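Local coordinates for protein glycosyl transferase family 8 (Streptococcus pneumoniae, PDB 5GVV) that transfers galactose from UDP-galactose to the terminal glucose of the already glycosylated serine-rich repeat protein PsrP, with manganese as its likely cofactor, at residues E125-F135 / Q188-Q199; D64-F72 / A89-V97. All coordinates share one frame; numbering follows the deposited sequence.

Overall arrangement
Both contacts belong to the glycosyltransferase family 8 region and reach the same seven-stranded mixed sheet, but near opposite borders: contact 1 pairs the outermost strand 189-192 with 128-131, whereas contact 2 packs the end of the other outermost strand, 61-66, and the loop after it against residues 89-97. Their centres lie about 24 Å apart, with no touch between them. Each is partly buried. Contact 1, the larger, is mainly polar, made of backbone bonds, a salt bridge and bridging waters; its alanine strand is buried while the salt bridge is on an exposed arginine. Contact 2 has no hydrogen bond across it and relies on aromatic and aliphatic packing; segment 89-97 also carries Arg-90, which points away from this packing and touches UDP.

Contact 1 of 2, residues E125-F135 / Q188-Q199; sequences ENYLAAARSCF and QYSSLEDQYNFQ
Arg-132 starts with CG between its backbone N and carbonyl carbon (chi1 64°) and then runs extended to NE, which lays its guanidinium side-on against Asp-194, the planes only 16° apart. NE meets OD1 at 3.0 Å and NH2 meets OD2 at 2.7 Å, both on syn lone pairs, a fit that suits two flat, opposite charges. Asp-194 OD1 also takes two waters, which tie it to the backbone of Arg-132 and Phe-135. Gln-199, bent at its second torsion, turns its amide to the loop 132-134: OE1 receives Cys-134 N at 2.7 Å, from above the carbonyl plane, while NE2 gives to Arg-132 O and, within its own segment, to Asn-197 O. Beside it, the edge of Phe-135 stands over the face of Phe-198, planes at 77°. At the far end Ser-190 OG donates to Asn-126 OD1 at 2.6 Å. Between these ends the strands pair through backbone bonds, Ser-190 N to Leu-128 O and Ala-130 N to Ser-190 O, and small Ala-129 lets Leu-192 CD2 pack against it. Asn-197 binds Asn-142 and His-227, the latter a manganese ligand; the chain after this parallel edge pair of a GT-A fold thus brings Asn-197 into the metal site's second shell.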
# COMPACT_ATOMS: atom_id res chain seq x y z
N GLU A 125 0.41 -1.18 -40.07
CA GLU A 125 1.83 -1.49 -40.05
C GLU A 125 2.57 -0.65 -39.01
O GLU A 125 3.79 -0.77 -38.85
CB GLU A 125 2.45 -1.28 -41.44
CG GLU A 125 3.81 -1.94 -41.65
CD GLU A 125 3.73 -3.19 -42.51
OE1 GLU A 125 4.20 -3.14 -43.66
OE2 GLU A 125 3.22 -4.23 -42.03
N ASN A 126 1.83 0.19 -38.29
CA ASN A 126 2.42 0.97 -37.21
C ASN A 126 2.88 0.08 -36.06
O ASN A 126 2.19 -0.86 -35.69
CB ASN A 126 1.42 2.02 -36.70
CG ASN A 126 1.18 3.14 -37.70
OD1 ASN A 126 0.04 3.48 -38.00
ND2 ASN A 126 2.26 3.72 -38.21
N TYR A 127 4.06 0.38 -35.51
CA TYR A 127 4.59 -0.36 -34.37
C TYR A 127 3.70 -0.18 -33.13
O TYR A 127 3.65 -1.06 -32.26
CB TYR A 127 6.01 0.10 -34.03
CG TYR A 127 7.09 -0.27 -35.03
CD1 TYR A 127 7.95 -1.34 -34.79
CD2 TYR A 127 7.27 0.46 -36.20
CE1 TYR A 127 8.94 -1.68 -35.69
CE2 TYR A 127 8.26 0.13 -37.10
CZ TYR A 127 9.09 -0.94 -36.84
OH TYR A 127 10.07 -1.27 -37.74
N LEU A 128 3.02 0.96 -33.06
CA LEU A 128 2.17 1.26 -31.92
C LEU A 128 1.19 2.40 -32.19
O LEU A 128 1.23 3.05 -33.24
CB LEU A 128 3.02 1.59 -30.69
CG LEU A 128 3.91 2.85 -30.70
CD1 LEU A 128 3.17 4.08 -30.19
CD2 LEU A 128 5.18 2.63 -29.90
N ALA A 129 0.30 2.63 -31.22
CA ALA A 129 -0.57 3.80 -31.21
C ALA A 129 -0.38 4.53 -29.88
O ALA A 129 -0.26 3.88 -28.84
CB ALA A 129 -2.03 3.40 -31.39
N ALA A 130 -0.37 5.86 -29.91
CA ALA A 130 -0.15 6.63 -28.69
C ALA A 130 -0.75 8.03 -28.80
O ALA A 130 -0.97 8.53 -29.90
CB ALA A 130 1.34 6.72 -28.38
N ALA A 131 -1.00 8.66 -27.66
CA ALA A 131 -1.48 10.04 -27.63
C ALA A 131 -0.31 11.01 -27.61
O ALA A 131 0.77 10.67 -27.15
CB ALA A 131 -2.38 10.28 -26.41
N ARG A 132 -0.54 12.23 -28.10
CA ARG A 132 0.50 13.25 -28.09
C ARG A 132 0.85 13.65 -26.67
O ARG A 132 0.06 13.46 -25.74
CB ARG A 132 0.04 14.49 -28.87
CG ARG A 132 -1.17 15.18 -28.26
CD ARG A 132 -1.72 16.26 -29.17
NE ARG A 132 -3.03 16.73 -28.72
CZ ARG A 132 -3.66 17.78 -29.24
NH1 ARG A 132 -3.10 18.47 -30.22
NH2 ARG A 132 -4.84 18.15 -28.77
N SER A 133 2.04 14.23 -26.50
CA SER A 133 2.51 14.64 -25.18
C SER A 133 1.91 15.98 -24.76
O SER A 133 2.05 16.99 -25.47
CB SER A 133 4.04 14.71 -25.16
OG SER A 133 4.52 15.22 -23.93
N CYS A 134 1.24 15.98 -23.61
CA CYS A 134 0.64 17.18 -23.01
C CYS A 134 -0.12 18.06 -23.99
O CYS A 134 0.21 19.24 -24.16
CB CYS A 134 1.71 18.00 -22.29
SG CYS A 134 2.65 17.06 -21.07
N PHE A 135 -1.13 17.49 -24.65
CA PHE A 135 -2.03 18.24 -25.52
C PHE A 135 -1.30 18.94 -26.67
O PHE A 135 -1.88 19.82 -27.33
CB PHE A 135 -2.84 19.26 -24.70
CG PHE A 135 -3.58 18.65 -23.54
CD1 PHE A 135 -4.80 18.01 -23.73
CD2 PHE A 135 -3.04 18.70 -22.26
CE1 PHE A 135 -5.47 17.44 -22.67
CE2 PHE A 135 -3.71 18.12 -21.19
CZ PHE A 135 -4.93 17.50 -21.39
N GLN A 188 6.31 6.17 -37.50
CA GLN A 188 5.72 4.83 -37.58
C GLN A 188 4.82 4.52 -36.38
O GLN A 188 4.89 3.42 -35.82
CB GLN A 188 6.79 3.75 -37.76
CG GLN A 188 7.53 3.82 -39.09
CD GLN A 188 7.88 2.45 -39.65
OE1 GLN A 188 9.05 2.14 -39.89
NE2 GLN A 188 6.86 1.62 -39.88
N TYR A 189 3.99 5.48 -36.00
CA TYR A 189 3.00 5.25 -34.95
C TYR A 189 1.64 5.89 -35.27
O TYR A 189 1.58 6.91 -35.96
CB TYR A 189 3.51 5.69 -33.57
CG TYR A 189 3.62 7.19 -33.34
CD1 TYR A 189 2.55 7.91 -32.83
CD2 TYR A 189 4.81 7.87 -33.60
CE1 TYR A 189 2.64 9.27 -32.61
CE2 TYR A 189 4.91 9.23 -33.38
CZ TYR A 189 3.83 9.93 -32.88
OH TYR A 189 3.92 11.28 -32.66
N SER A 190 0.58 5.25 -34.79
CA SER A 190 -0.78 5.77 -34.94
C SER A 190 -1.12 6.72 -33.79
O SER A 190 -0.54 6.62 -32.71
CB SER A 190 -1.78 4.61 -34.95
OG SER A 190 -1.45 3.63 -35.92
N SER A 191 -2.06 7.63 -34.03
CA SER A 191 -2.45 8.60 -33.01
C SER A 191 -3.69 8.18 -32.22
O SER A 191 -4.66 7.68 -32.80
CB SER A 191 -2.68 9.98 -33.63
OG SER A 191 -1.47 10.61 -33.97
N LEU A 192 -3.66 8.38 -30.91
CA LEU A 192 -4.84 8.22 -30.07
C LEU A 192 -5.36 9.59 -29.68
O LEU A 192 -4.57 10.54 -29.57
CB LEU A 192 -4.49 7.45 -28.80
CG LEU A 192 -3.99 6.02 -28.94
CD1 LEU A 192 -3.56 5.47 -27.59
CD2 LEU A 192 -5.07 5.15 -29.54
N GLU A 193 -6.67 9.70 -29.49
CA GLU A 193 -7.26 10.94 -28.99
C GLU A 193 -6.72 11.25 -27.60
O GLU A 193 -6.29 10.34 -26.88
CB GLU A 193 -8.79 10.83 -28.93
CG GLU A 193 -9.47 10.73 -30.29
CD GLU A 193 -10.48 9.59 -30.35
OE1 GLU A 193 -11.55 9.71 -29.70
OE2 GLU A 193 -10.21 8.59 -31.04
N ASP A 194 -6.73 12.53 -27.21
CA ASP A 194 -6.21 12.93 -25.91
C ASP A 194 -6.92 12.22 -24.76
O ASP A 194 -6.32 11.96 -23.71
CB ASP A 194 -6.32 14.45 -25.72
CG ASP A 194 -5.37 15.23 -26.60
OD1 ASP A 194 -4.30 14.69 -26.97
OD2 ASP A 194 -5.68 16.40 -26.92
N GLN A 195 -8.20 11.88 -24.95
CA GLN A 195 -8.99 11.29 -23.88
C GLN A 195 -8.54 9.86 -23.51
O GLN A 195 -8.96 9.32 -22.48
CB GLN A 195 -10.48 11.30 -24.21
CG GLN A 195 -10.97 10.10 -25.03
CD GLN A 195 -12.43 9.78 -24.77
OE1 GLN A 195 -12.92 9.92 -23.64
NE2 GLN A 195 -13.15 9.35 -25.81
N TYR A 196 -7.69 9.27 -24.34
CA TYR A 196 -7.18 7.93 -24.06
C TYR A 196 -5.83 7.98 -23.34
O TYR A 196 -5.23 6.95 -23.02
CB TYR A 196 -7.08 7.11 -25.34
CG TYR A 196 -8.43 6.63 -25.84
CD1 TYR A 196 -9.15 5.69 -25.12
CD2 TYR A 196 -8.97 7.11 -27.03
CE1 TYR A 196 -10.37 5.24 -25.56
CE2 TYR A 196 -10.19 6.67 -27.48
CZ TYR A 196 -10.89 5.73 -26.74
OH TYR A 196 -12.11 5.28 -27.17
N ASN A 197 -5.37 9.20 -23.09
CA ASN A 197 -4.20 9.47 -22.27
C ASN A 197 -4.25 10.94 -21.89
O ASN A 197 -3.45 11.75 -22.39
CB ASN A 197 -2.91 9.16 -23.03
CG ASN A 197 -1.68 9.17 -22.14
OD1 ASN A 197 -1.71 9.65 -21.00
ND2 ASN A 197 -0.57 8.66 -22.66
N PHE A 198 -5.20 11.29 -21.03
CA PHE A 198 -5.46 12.69 -20.70
C PHE A 198 -4.55 13.10 -19.54
O PHE A 198 -4.78 12.72 -18.38
CB PHE A 198 -6.93 12.87 -20.33
CG PHE A 198 -7.39 14.30 -20.31
CD1 PHE A 198 -7.22 15.09 -19.18
CD2 PHE A 198 -8.01 14.86 -21.42
CE1 PHE A 198 -7.64 16.42 -19.16
CE2 PHE A 198 -8.44 16.19 -21.41
CZ PHE A 198 -8.26 16.96 -20.27
N GLN A 199 -3.52 13.86 -19.87
CA GLN A 199 -2.44 14.14 -18.93
C GLN A 199 -2.76 15.29 -17.98
O GLN A 199 -2.18 16.38 -18.05
CB GLN A 199 -1.13 14.33 -19.69
CG GLN A 199 -0.71 13.04 -20.42
CD GLN A 199 -0.04 13.30 -21.75
OE1 GLN A 199 0.97 13.99 -21.82
NE2 GLN A 199 -0.60 12.74 -22.83
O HOH W 1 -0.48 11.14 -31.29
O HOH W 2 -0.05 7.69 -25.32
O HOH W 3 -2.32 14.88 -25.00
O HOH W 4 -3.04 12.71 -28.66

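Contact 2 of 2, residues D64-F72 / A89-V97; sequences DCKLIGSQF and ARYFIPDFV
Phe-96 offers a ring face to Cys-65, whose CB sits over it, 3.7 Å from the ring centroid and 20° off the normal. The small cysteine suits this place: its CB is a low bump that fits against a flat ring, and SG, beside the backbone N (chi1 -59°), lies obliquely to the same ring and reaches Phe-96 CB at 3.6 Å. Phe-72 fills the angle between two other rings. Its edge, at CD2, rests on a face of Phe-92, 3.7 Å from CD1, in a T-shaped stack with planes at 73°. Its far end, CE2 and CZ, meets Phe-96 CZ from the opposite direction; those two planes are nearly parallel but slid apart, so the rings barely overlap. Within its own loop Phe-72 is sandwiched, with Gln-71 CG over one face and Leu-67 CA over the other, which should limit its tilt. CD2 of Leu-67 fits into the notch formed by Ala-89 CB and Phe-92 CD2, 3.9 Å from each, and the short alanine lets the methyl come close. Gln-71 O approaches Phe-92 CE1 at 3.6 Å. Around this cluster, Cys-65 and Leu-67 also rest on Leu-39 of strand 34-40, next in the sheet to strand 61-66. Phe-92 leans on Arg-159 and Ile-163 of helix 158-167, and Asp-95 forms a salt bridge with Arg-159. The loop segment 89-97 thus lies between the border of the sheet and that helix.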
# COMPACT_ATOMS: atom_id res chain seq x y z
N ASP A 64 2.06 -13.08 -13.69
CA ASP A 64 3.21 -12.55 -12.96
C ASP A 64 4.44 -12.63 -13.84
O ASP A 64 4.98 -13.71 -14.07
CB ASP A 64 3.42 -13.33 -11.66
CG ASP A 64 4.52 -12.76 -10.78
OD1 ASP A 64 5.15 -11.75 -11.17
OD2 ASP A 64 4.76 -13.32 -9.69
N CYS A 65 4.89 -11.48 -14.33
CA CYS A 65 6.08 -11.45 -15.18
C CYS A 65 7.28 -11.00 -14.36
O CYS A 65 7.51 -9.80 -14.18
CB CYS A 65 5.85 -10.55 -16.38
SG CYS A 65 4.44 -11.09 -17.39
N LYS A 66 8.04 -11.97 -13.87
CA LYS A 66 9.16 -11.68 -12.98
C LYS A 66 10.44 -11.33 -13.75
O LYS A 66 11.01 -12.17 -14.45
CB LYS A 66 9.41 -12.85 -12.02
CG LYS A 66 8.47 -12.86 -10.81
CD LYS A 66 8.69 -11.61 -9.96
CE LYS A 66 8.01 -11.70 -8.60
NZ LYS A 66 6.54 -11.45 -8.67
N LEU A 67 10.87 -10.08 -13.61
CA LEU A 67 12.11 -9.63 -14.23
C LEU A 67 13.29 -9.95 -13.32
O LEU A 67 13.98 -9.06 -12.83
CB LEU A 67 12.06 -8.14 -14.56
CG LEU A 67 11.10 -7.70 -15.66
CD1 LEU A 67 9.72 -7.56 -15.09
CD2 LEU A 67 11.51 -6.39 -16.29
N ILE A 68 13.52 -11.24 -13.11
CA ILE A 68 14.61 -11.70 -12.26
C ILE A 68 15.63 -12.43 -13.12
O ILE A 68 15.31 -13.43 -13.76
CB ILE A 68 14.09 -12.63 -11.15
CG1 ILE A 68 13.02 -11.91 -10.32
CG2 ILE A 68 15.24 -13.11 -10.28
CD1 ILE A 68 12.33 -12.79 -9.28
N GLY A 69 16.86 -11.92 -13.14
CA GLY A 69 17.90 -12.51 -13.96
C GLY A 69 18.75 -11.45 -14.65
O GLY A 69 18.38 -10.27 -14.69
N SER A 70 19.88 -11.88 -15.20
CA SER A 70 20.84 -10.98 -15.83
C SER A 70 20.34 -10.44 -17.17
O SER A 70 20.70 -9.34 -17.57
CB SER A 70 22.18 -11.70 -16.02
OG SER A 70 22.06 -12.76 -16.95
N GLN A 71 19.52 -11.23 -17.87
CA GLN A 71 18.99 -10.81 -19.17
C GLN A 71 18.12 -9.56 -19.02
O GLN A 71 17.84 -8.87 -20.00
CB GLN A 71 18.21 -11.94 -19.85
CG GLN A 71 16.89 -12.33 -19.18
CD GLN A 71 17.08 -13.28 -18.01
OE1 GLN A 71 17.92 -13.05 -17.14
NE2 GLN A 71 16.30 -14.36 -17.98
N PHE A 72 17.69 -9.28 -17.79
CA PHE A 72 17.07 -8.01 -17.46
C PHE A 72 18.11 -7.16 -16.73
O PHE A 72 17.91 -5.97 -16.48
CB PHE A 72 15.85 -8.22 -16.56
CG PHE A 72 14.99 -9.38 -16.97
CD1 PHE A 72 15.04 -10.58 -16.27
CD2 PHE A 72 14.12 -9.28 -18.05
CE1 PHE A 72 14.24 -11.65 -16.64
CE2 PHE A 72 13.32 -10.35 -18.43
CZ PHE A 72 13.38 -11.54 -17.72
N ALA A 89 11.10 -0.89 -17.72
CA ALA A 89 10.71 -2.30 -17.82
C ALA A 89 9.81 -2.60 -19.02
O ALA A 89 9.71 -3.75 -19.45
CB ALA A 89 10.05 -2.76 -16.53
N ARG A 90 9.17 -1.57 -19.56
CA ARG A 90 8.26 -1.75 -20.69
C ARG A 90 8.99 -2.22 -21.96
O ARG A 90 8.36 -2.69 -22.90
CB ARG A 90 7.44 -0.47 -20.95
CG ARG A 90 8.27 0.78 -21.24
CD ARG A 90 7.42 2.05 -21.20
NE ARG A 90 7.54 2.74 -19.91
CZ ARG A 90 6.82 3.81 -19.57
NH1 ARG A 90 7.00 4.37 -18.38
NH2 ARG A 90 5.92 4.30 -20.40
N TYR A 91 10.31 -2.09 -21.96
CA TYR A 91 11.14 -2.59 -23.05
C TYR A 91 10.96 -4.10 -23.24
O TYR A 91 10.97 -4.60 -24.36
CB TYR A 91 12.62 -2.28 -22.81
CG TYR A 91 13.01 -0.82 -22.81
CD1 TYR A 91 12.11 0.17 -23.20
CD2 TYR A 91 14.30 -0.42 -22.45
CE1 TYR A 91 12.47 1.51 -23.21
CE2 TYR A 91 14.66 0.92 -22.45
CZ TYR A 91 13.74 1.88 -22.84
OH TYR A 91 14.10 3.21 -22.85
N PHE A 92 10.79 -4.82 -22.12
CA PHE A 92 10.78 -6.28 -22.14
C PHE A 92 9.40 -6.88 -22.40
O PHE A 92 9.20 -8.09 -22.24
CB PHE A 92 11.33 -6.83 -20.82
CG PHE A 92 12.73 -6.39 -20.52
CD1 PHE A 92 13.82 -7.07 -21.04
CD2 PHE A 92 12.96 -5.28 -19.70
CE1 PHE A 92 15.12 -6.67 -20.76
CE2 PHE A 92 14.25 -4.87 -19.42
CZ PHE A 92 15.33 -5.56 -19.95
N ILE A 93 8.44 -6.05 -22.79
CA ILE A 93 7.08 -6.52 -23.08
C ILE A 93 7.00 -7.74 -24.01
O ILE A 93 6.36 -8.73 -23.66
CB ILE A 93 6.16 -5.36 -23.56
CG1 ILE A 93 5.76 -4.47 -22.37
CG2 ILE A 93 4.91 -5.90 -24.23
CD1 ILE A 93 5.05 -3.18 -22.77
N PRO A 94 7.67 -7.69 -25.18
CA PRO A 94 7.49 -8.84 -26.08
C PRO A 94 8.19 -10.11 -25.60
O PRO A 94 8.08 -11.15 -26.26
CB PRO A 94 8.12 -8.35 -27.40
CG PRO A 94 9.14 -7.35 -26.98
CD PRO A 94 8.55 -6.66 -25.77
N ASP A 95 8.89 -10.04 -24.47
CA ASP A 95 9.51 -11.23 -23.89
C ASP A 95 8.53 -12.03 -23.03
O ASP A 95 8.81 -13.17 -22.67
CB ASP A 95 10.75 -10.85 -23.08
CG ASP A 95 11.91 -10.38 -23.95
OD1 ASP A 95 12.04 -10.90 -25.08
OD2 ASP A 95 12.68 -9.50 -23.50
N PHE A 96 7.38 -11.42 -22.71
CA PHE A 96 6.39 -12.06 -21.86
C PHE A 96 5.03 -12.25 -22.52
O PHE A 96 4.37 -13.27 -22.33
CB PHE A 96 6.20 -11.26 -20.56
CG PHE A 96 7.42 -11.20 -19.70
CD1 PHE A 96 8.27 -10.10 -19.75
CD2 PHE A 96 7.73 -12.24 -18.82
CE1 PHE A 96 9.40 -10.03 -18.95
CE2 PHE A 96 8.85 -12.18 -18.01
CZ PHE A 96 9.69 -11.07 -18.08
N VAL A 97 4.59 -11.24 -23.27
CA VAL A 97 3.25 -11.23 -23.85
C VAL A 97 3.17 -12.12 -25.10
O VAL A 97 4.00 -12.00 -26.00
CB VAL A 97 2.80 -9.80 -24.19
CG1 VAL A 97 1.36 -9.78 -24.69
CG2 VAL A 97 2.95 -8.90 -22.97